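Local structure of endoglucanase (Clostridium thermocellum, 2C4X) at residues F113-T127 against K139-K153. The protein is the C-terminal PKD and CBM44 portion of a cellulosomal enzyme, probably a cellulase, whose carbohydrate-binding module recognises beta-glucan chains and xyloglucan, probably helping the enzyme reach its substrates. The protein carries 1 engineered substitution. Residues are numbered along the deposited sequence; the frame is centred on the assembly and turned at random.
Sequences FTTSGTNATGVVVNT and KWTVTSEGEGTAELK
Lys139 exchanges two backbone hydrogen bonds with Val125, and its CB packs on Thr127 CG2 at 3.6 Å; its extended chain ends in a salt bridge to Glu129. Trp140 turns inward between the two layers, its CG anti to the backbone N (chi1 176°). Val142 CG2 lies over one face of the indole, toward its rim, and Leu152 CB over the centre of the other, while Val123 O lies in the ring plane, 3.5 Å from Trp140 CD1. Two-bond backbone pairs follow at Thr141 with Val123 and at Thr143 with Thr121, where a water also joins Thr143 O to Thr121 OG1. Past the corner at Gly146 and Glu147, Ala150 CB meets Ala120 CB at 4.1 Å, bridging the layers. Glu151, bent at chi2 (83°), offers the anti lone pair of OE1 to Ser116 OG at 3.0 Å. Leu152, on the inner face with Trp140, reaches Val124 CG2 with CD1 at 3.7 Å. Lys153 NZ donates to Ser116 OG at 3.2 Å. Both segments thus bend from one sheet of the CBM44 beta-sandwich into the other: 114-117 and 120-127 are edge strands, and their partners lie next to 229-238 and 241-251, respectively.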
ATOM      1  N   PHE A 113      11.892  12.595  10.819  1.00 40.91           N
ATOM      2  CA  PHE A 113      10.608  13.173  11.222  1.00 40.93           C
ATOM      3  C   PHE A 113      10.668  13.972  12.531  1.00 41.15           C
ATOM      4  O   PHE A 113      11.342  13.575  13.493  1.00 40.90           O
ATOM      5  CB  PHE A 113       9.517  12.104  11.277  1.00 40.44           C
ATOM      6  CG  PHE A 113       8.947  11.754   9.922  1.00 41.33           C
ATOM      7  CD1 PHE A 113       9.595  10.838   9.089  1.00 40.37           C
ATOM      8  CD2 PHE A 113       7.767  12.352   9.476  1.00 40.53           C
ATOM      9  CE1 PHE A 113       9.071  10.517   7.833  1.00 40.70           C
ATOM     10  CE2 PHE A 113       7.240  12.048   8.222  1.00 41.17           C
ATOM     11  CZ  PHE A 113       7.896  11.119   7.400  1.00 40.79           C
ATOM     12  N   THR A 114       9.976  15.110  12.546  1.00 40.89           N
ATOM     13  CA  THR A 114       9.916  15.981  13.728  1.00 41.40           C
ATOM     14  C   THR A 114       8.465  16.356  14.003  1.00 40.90           C
ATOM     15  O   THR A 114       7.583  16.044  13.211  1.00 40.77           O
ATOM     16  CB  THR A 114      10.747  17.283  13.539  1.00 41.50           C
ATOM     17  OG1 THR A 114      10.248  18.019  12.419  1.00 43.03           O
ATOM     18  CG2 THR A 114      12.224  16.978  13.300  1.00 43.07           C
ATOM     19  N   THR A 115       8.211  17.035  15.118  1.00 41.06           N
ATOM     20  CA  THR A 115       6.856  17.485  15.419  1.00 40.83           C
ATOM     21  C   THR A 115       6.781  19.002  15.601  1.00 40.68           C
ATOM     22  O   THR A 115       7.771  19.655  15.930  1.00 40.23           O
ATOM     23  CB  THR A 115       6.294  16.790  16.668  1.00 40.59           C
ATOM     24  OG1 THR A 115       7.170  17.024  17.772  1.00 42.32           O
ATOM     25  CG2 THR A 115       6.150  15.278  16.447  1.00 40.10           C
ATOM     26  N   SER A 116       5.597  19.552  15.357  1.00 40.27           N
ATOM     27  CA  SER A 116       5.298  20.924  15.712  1.00 40.29           C
ATOM     28  C   SER A 116       3.797  21.057  15.927  1.00 39.95           C
ATOM     29  O   SER A 116       3.029  20.143  15.609  1.00 40.33           O
ATOM     30  CB  SER A 116       5.789  21.902  14.633  1.00 40.50           C
ATOM     31  OG  SER A 116       5.411  21.495  13.338  1.00 41.62           O
ATOM     32  N   GLY A 117       3.375  22.186  16.476  1.00 39.39           N
ATOM     33  CA  GLY A 117       1.957  22.398  16.678  1.00 38.64           C
ATOM     34  C   GLY A 117       1.670  23.709  17.336  1.00 38.41           C
ATOM     35  O   GLY A 117       2.562  24.344  17.892  1.00 38.45           O
ATOM     36  N   THR A 118       0.408  24.106  17.271  1.00 38.42           N
ATOM     37  CA  THR A 118      -0.066  25.338  17.868  1.00 38.57           C
ATOM     38  C   THR A 118      -1.366  25.003  18.605  1.00 38.84           C
ATOM     39  O   THR A 118      -2.249  24.347  18.047  1.00 38.35           O
ATOM     40  CB  THR A 118      -0.227  26.461  16.800  1.00 38.50           C
ATOM     41  OG1 THR A 118      -0.647  27.678  17.424  1.00 39.06           O
ATOM     42  CG2 THR A 118      -1.219  26.078  15.705  1.00 39.27           C
ATOM     43  N   ASN A 119      -1.443  25.416  19.871  1.00 39.15           N
ATOM     44  CA  ASN A 119      -2.486  24.979  20.804  1.00 39.75           C
ATOM     45  C   ASN A 119      -2.475  23.460  20.984  1.00 40.19           C
ATOM     46  O   ASN A 119      -3.438  22.870  21.480  1.00 40.26           O
ATOM     47  CB  ASN A 119      -3.874  25.473  20.368  1.00 39.46           C
ATOM     48  CG  ASN A 119      -4.552  26.309  21.423  1.00 39.97           C
ATOM     49  OD1 ASN A 119      -5.755  26.551  21.356  1.00 41.83           O
ATOM     50  ND2 ASN A 119      -3.783  26.777  22.400  1.00 39.10           N
ATOM     51  N   ALA A 120      -1.371  22.843  20.554  1.00 40.66           N
ATOM     52  CA  ALA A 120      -1.129  21.408  20.680  1.00 41.10           C
ATOM     53  C   ALA A 120       0.373  21.144  20.674  1.00 41.63           C
ATOM     54  O   ALA A 120       1.138  21.869  20.028  1.00 42.12           O
ATOM     55  CB  ALA A 120      -1.799  20.636  19.547  1.00 40.74           C
ATOM     56  N   THR A 121       0.785  20.106  21.392  1.00 41.87           N
ATOM     57  CA  THR A 121       2.174  19.673  21.416  1.00 42.18           C
ATOM     58  C   THR A 121       2.244  18.188  21.071  1.00 42.05           C
ATOM     59  O   THR A 121       1.482  17.376  21.599  1.00 41.84           O
ATOM     60  CB  THR A 121       2.834  19.931  22.798  1.00 42.49           C
ATOM     61  OG1 THR A 121       2.616  21.296  23.190  1.00 43.41           O
ATOM     62  CG2 THR A 121       4.342  19.668  22.740  1.00 42.57           C
ATOM     63  N   GLY A 122       3.161  17.844  20.171  1.00 42.25           N
ATOM     64  CA  GLY A 122       3.351  16.466  19.768  1.00 41.91           C
ATOM     65  C   GLY A 122       4.704  15.929  20.179  1.00 42.44           C
ATOM     66  O   GLY A 122       5.702  16.660  20.218  1.00 42.54           O
ATOM     67  N   VAL A 123       4.728  14.643  20.497  1.00 42.27           N
ATOM     68  CA  VAL A 123       5.970  13.918  20.657  1.00 42.80           C
ATOM     69  C   VAL A 123       5.888  12.693  19.746  1.00 42.73           C
ATOM     70  O   VAL A 123       4.809  12.118  19.565  1.00 43.28           O
ATOM     71  CB  VAL A 123       6.241  13.538  22.141  1.00 42.79           C
ATOM     72  CG1 VAL A 123       5.222  12.529  22.655  1.00 43.28           C
ATOM     73  CG2 VAL A 123       7.656  12.997  22.321  1.00 44.02           C
ATOM     74  N   VAL A 124       7.015  12.320  19.158  1.00 42.42           N
ATOM     75  CA  VAL A 124       7.073  11.142  18.297  1.00 41.96           C
ATOM     76  C   VAL A 124       8.234  10.233  18.701  1.00 41.86           C
ATOM     77  O   VAL A 124       9.339  10.706  18.961  1.00 41.40           O
ATOM     78  CB  VAL A 124       7.127  11.522  16.783  1.00 42.20           C
ATOM     79  CG1 VAL A 124       8.440  12.220  16.416  1.00 42.10           C
ATOM     80  CG2 VAL A 124       6.890  10.302  15.908  1.00 41.00           C
ATOM     81  N   VAL A 125       7.959   8.934  18.780  1.00 41.63           N
ATOM     82  CA  VAL A 125       8.990   7.930  19.041  1.00 41.57           C
ATOM     83  C   VAL A 125       8.866   6.777  18.053  1.00 41.59           C
ATOM     84  O   VAL A 125       7.783   6.524  17.510  1.00 41.30           O
ATOM     85  CB  VAL A 125       8.930   7.359  20.489  1.00 41.42           C
ATOM     86  CG1 VAL A 125       9.093   8.467  21.533  1.00 41.83           C
ATOM     87  CG2 VAL A 125       7.643   6.558  20.727  1.00 41.26           C
ATOM     88  N   ASN A 126       9.981   6.090  17.821  1.00 41.75           N
ATOM     89  CA  ASN A 126       9.975   4.822  17.110  1.00 41.82           C
ATOM     90  C   ASN A 126       9.530   3.704  18.058  1.00 42.10           C
ATOM     91  O   ASN A 126      10.114   3.512  19.128  1.00 41.91           O
ATOM     92  CB  ASN A 126      11.350   4.533  16.504  1.00 41.52           C
ATOM     93  CG  ASN A 126      11.357   3.275  15.648  1.00 41.21           C
ATOM     94  OD1 ASN A 126      11.107   2.181  16.145  1.00 41.03           O
ATOM     95  ND2 ASN A 126      11.645   3.428  14.361  1.00 39.00           N
ATOM     96  N   THR A 127       8.496   2.968  17.649  1.00 42.40           N
ATOM     97  CA  THR A 127       7.800   2.036  18.536  1.00 42.71           C
ATOM     98  C   THR A 127       7.681   0.618  17.971  1.00 42.91           C
ATOM     99  O   THR A 127       7.692   0.427  16.758  1.00 43.09           O
ATOM    100  CB  THR A 127       6.373   2.559  18.882  1.00 42.51           C
ATOM    101  OG1 THR A 127       5.781   1.720  19.882  1.00 43.06           O
ATOM    102  CG2 THR A 127       5.469   2.575  17.647  1.00 42.50           C
ATOM    103  N   LYS A 139       5.166   6.331  16.745  1.00 39.62           N
ATOM    104  CA  LYS A 139       4.115   6.537  17.719  1.00 39.34           C
ATOM    105  C   LYS A 139       4.090   8.026  18.021  1.00 39.48           C
ATOM    106  O   LYS A 139       5.055   8.578  18.554  1.00 39.65           O
ATOM    107  CB  LYS A 139       4.390   5.716  18.981  1.00 39.34           C
ATOM    108  CG  LYS A 139       3.379   5.887  20.096  1.00 39.21           C
ATOM    109  CD  LYS A 139       3.818   5.105  21.329  1.00 38.18           C
ATOM    110  CE  LYS A 139       2.970   5.453  22.530  1.00 37.94           C
ATOM    111  NZ  LYS A 139       3.291   4.600  23.717  1.00 36.50           N
ATOM    112  N   TRP A 140       2.986   8.665  17.661  1.00 39.00           N
ATOM    113  CA  TRP A 140       2.870  10.118  17.705  1.00 39.35           C
ATOM    114  C   TRP A 140       1.802  10.499  18.717  1.00 39.24           C
ATOM    115  O   TRP A 140       0.614  10.265  18.497  1.00 39.48           O
ATOM    116  CB  TRP A 140       2.539  10.639  16.300  1.00 38.77           C
ATOM    117  CG  TRP A 140       2.290  12.136  16.140  1.00 38.61           C
ATOM    118  CD1 TRP A 140       2.849  13.162  16.860  1.00 38.24           C
ATOM    119  CD2 TRP A 140       1.445  12.751  15.153  1.00 38.24           C
ATOM    120  NE1 TRP A 140       2.381  14.378  16.389  1.00 38.44           N
ATOM    121  CE2 TRP A 140       1.520  14.152  15.345  1.00 38.74           C
ATOM    122  CE3 TRP A 140       0.627  12.249  14.126  1.00 39.71           C
ATOM    123  CZ2 TRP A 140       0.799  15.063  14.545  1.00 38.85           C
ATOM    124  CZ3 TRP A 140      -0.089  13.155  13.327  1.00 38.90           C
ATOM    125  CH2 TRP A 140       0.005  14.546  13.542  1.00 38.39           C
ATOM    126  N   THR A 141       2.238  11.064  19.837  1.00 39.50           N
ATOM    127  CA  THR A 141       1.321  11.430  20.917  1.00 39.64           C
ATOM    128  C   THR A 141       1.118  12.939  20.956  1.00 39.32           C
ATOM    129  O   THR A 141       2.074  13.698  21.102  1.00 38.67           O
ATOM    130  CB  THR A 141       1.810  10.906  22.294  1.00 39.58           C
ATOM    131  OG1 THR A 141       2.078   9.498  22.206  1.00 40.67           O
ATOM    132  CG2 THR A 141       0.761  11.150  23.382  1.00 40.16           C
ATOM    133  N   VAL A 142      -0.140  13.352  20.817  1.00 39.64           N
ATOM    134  CA  VAL A 142      -0.509  14.765  20.775  1.00 39.75           C
ATOM    135  C   VAL A 142      -1.327  15.151  22.003  1.00 40.30           C
ATOM    136  O   VAL A 142      -2.303  14.480  22.354  1.00 40.12           O
ATOM    137  CB  VAL A 142      -1.319  15.104  19.494  1.00 39.82           C
ATOM    138  CG1 VAL A 142      -1.710  16.595  19.464  1.00 39.57           C
ATOM    139  CG2 VAL A 142      -0.543  14.716  18.240  1.00 39.57           C
ATOM    140  N   THR A 143      -0.907  16.236  22.649  1.00 41.04           N
ATOM    141  CA  THR A 143      -1.656  16.843  23.740  1.00 41.87           C
ATOM    142  C   THR A 143      -2.176  18.191  23.247  1.00 42.57           C
ATOM    143  O   THR A 143      -1.401  19.141  23.068  1.00 42.35           O
ATOM    144  CB  THR A 143      -0.774  17.020  24.992  1.00 41.92           C
ATOM    145  OG1 THR A 143      -0.097  15.788  25.268  1.00 41.82           O
ATOM    146  CG2 THR A 143      -1.613  17.422  26.211  1.00 41.89           C
ATOM    147  N   SER A 144      -3.477  18.261  22.985  1.00 43.25           N
ATOM    148  CA  SER A 144      -4.064  19.509  22.527  1.00 44.39           C
ATOM    149  C   SER A 144      -4.691  20.283  23.672  1.00 44.73           C
ATOM    150  O   SER A 144      -5.225  19.698  24.620  1.00 44.86           O
ATOM    151  CB  SER A 144      -5.055  19.298  21.380  1.00 44.37           C
ATOM    152  OG  SER A 144      -6.212  18.612  21.797  1.00 45.44           O
ATOM    153  N   GLU A 145      -4.609  21.604  23.572  1.00 45.24           N
ATOM    154  CA  GLU A 145      -5.113  22.497  24.596  1.00 45.90           C
ATOM    155  C   GLU A 145      -6.413  23.164  24.152  1.00 45.83           C
ATOM    156  O   GLU A 145      -6.975  23.995  24.870  1.00 45.73           O
ATOM    157  CB  GLU A 145      -4.040  23.529  24.945  1.00 46.20           C
ATOM    158  CG  GLU A 145      -2.759  22.909  25.505  1.00 47.90           C
ATOM    159  CD  GLU A 145      -2.975  22.236  26.856  1.00 51.24           C
ATOM    160  OE1 GLU A 145      -3.454  22.911  27.800  1.00 52.24           O
ATOM    161  OE2 GLU A 145      -2.663  21.027  26.976  1.00 53.19           O
ATOM    162  N   GLY A 146      -6.892  22.778  22.973  1.00 45.65           N
ATOM    163  CA  GLY A 146      -8.116  23.331  22.412  1.00 45.83           C
ATOM    164  C   GLY A 146      -8.093  23.269  20.903  1.00 46.06           C
ATOM    165  O   GLY A 146      -7.518  22.341  20.323  1.00 46.40           O
ATOM    166  N   GLU A 147      -8.715  24.257  20.264  1.00 45.99           N
ATOM    167  CA  GLU A 147      -8.686  24.367  18.806  1.00 46.17           C
ATOM    168  C   GLU A 147      -7.280  24.702  18.321  1.00 45.41           C
ATOM    169  O   GLU A 147      -6.740  25.773  18.594  1.00 45.13           O
ATOM    170  CB  GLU A 147      -9.699  25.398  18.301  1.00 46.17           C
ATOM    171  CG  GLU A 147     -11.164  24.984  18.507  1.00 47.60           C
ATOM    172  CD  GLU A 147     -12.146  26.125  18.276  1.00 47.87           C
ATOM    173  OE1 GLU A 147     -11.880  26.980  17.399  1.00 50.89           O
ATOM    174  OE2 GLU A 147     -13.184  26.168  18.971  1.00 50.35           O
ATOM    175  N   GLY A 148      -6.682  23.758  17.615  1.00 45.09           N
ATOM    176  CA  GLY A 148      -5.351  23.954  17.087  1.00 44.11           C
ATOM    177  C   GLY A 148      -4.987  22.921  16.047  1.00 43.44           C
ATOM    178  O   GLY A 148      -5.845  22.215  15.507  1.00 43.33           O
ATOM    179  N   THR A 149      -3.690  22.834  15.792  1.00 42.26           N
ATOM    180  CA  THR A 149      -3.152  22.014  14.735  1.00 41.39           C
ATOM    181  C   THR A 149      -1.867  21.365  15.251  1.00 40.10           C
ATOM    182  O   THR A 149      -1.132  21.981  16.010  1.00 39.48           O
ATOM    183  CB  THR A 149      -2.849  22.879  13.480  1.00 41.48           C
ATOM    184  OG1 THR A 149      -3.980  23.702  13.171  1.00 44.64           O
ATOM    185  CG2 THR A 149      -2.611  22.020  12.312  1.00 42.96           C
ATOM    186  N   ALA A 150      -1.618  20.119  14.853  1.00 38.87           N
ATOM    187  CA  ALA A 150      -0.356  19.448  15.151  1.00 38.31           C
ATOM    188  C   ALA A 150       0.165  18.773  13.894  1.00 38.03           C
ATOM    189  O   ALA A 150      -0.623  18.248  13.110  1.00 37.89           O
ATOM    190  CB  ALA A 150      -0.531  18.432  16.302  1.00 37.66           C
ATOM    191  N   GLU A 151       1.483  18.813  13.691  1.00 38.09           N
ATOM    192  CA  GLU A 151       2.113  18.182  12.522  1.00 38.46           C
ATOM    193  C   GLU A 151       3.151  17.150  12.922  1.00 37.93           C
ATOM    194  O   GLU A 151       3.860  17.326  13.907  1.00 38.08           O
ATOM    195  CB  GLU A 151       2.805  19.214  11.610  1.00 38.26           C
ATOM    196  CG  GLU A 151       1.900  20.251  11.007  1.00 41.36           C
ATOM    197  CD  GLU A 151       1.633  21.419  11.956  1.00 43.96           C
ATOM    198  OE1 GLU A 151       2.536  21.807  12.728  1.00 45.51           O
ATOM    199  OE2 GLU A 151       0.513  21.946  11.930  1.00 46.69           O
ATOM    200  N   LEU A 152       3.226  16.079  12.136  1.00 38.04           N
ATOM    201  CA  LEU A 152       4.351  15.162  12.142  1.00 37.98           C
ATOM    202  C   LEU A 152       4.952  15.296  10.747  1.00 38.50           C
ATOM    203  O   LEU A 152       4.303  14.940   9.761  1.00 38.92           O
ATOM    204  CB  LEU A 152       3.876  13.722  12.406  1.00 37.81           C
ATOM    205  CG  LEU A 152       4.950  12.632  12.366  1.00 38.21           C
ATOM    206  CD1 LEU A 152       6.043  12.910  13.387  1.00 37.74           C
ATOM    207  CD2 LEU A 152       4.342  11.244  12.562  1.00 37.78           C
ATOM    208  N   LYS A 153       6.183  15.795  10.659  1.00 38.07           N
ATOM    209  CA  LYS A 153       6.686  16.322   9.391  1.00 38.63           C
ATOM    210  C   LYS A 153       8.151  15.980   9.095  1.00 38.67           C
ATOM    211  O   LYS A 153       8.953  15.750  10.004  1.00 38.44           O
ATOM    212  CB  LYS A 153       6.476  17.846   9.339  1.00 38.31           C
ATOM    213  CG  LYS A 153       7.431  18.640  10.252  1.00 37.84           C
ATOM    214  CD  LYS A 153       7.088  20.104  10.289  1.00 39.91           C
ATOM    215  CE  LYS A 153       8.061  20.870  11.177  1.00 41.29           C
ATOM    216  NZ  LYS A 153       7.668  22.318  11.230  1.00 44.33           N
TER
HETATM  217  O   HOH W   1      -0.052  21.118  24.516  1.00 58.93           O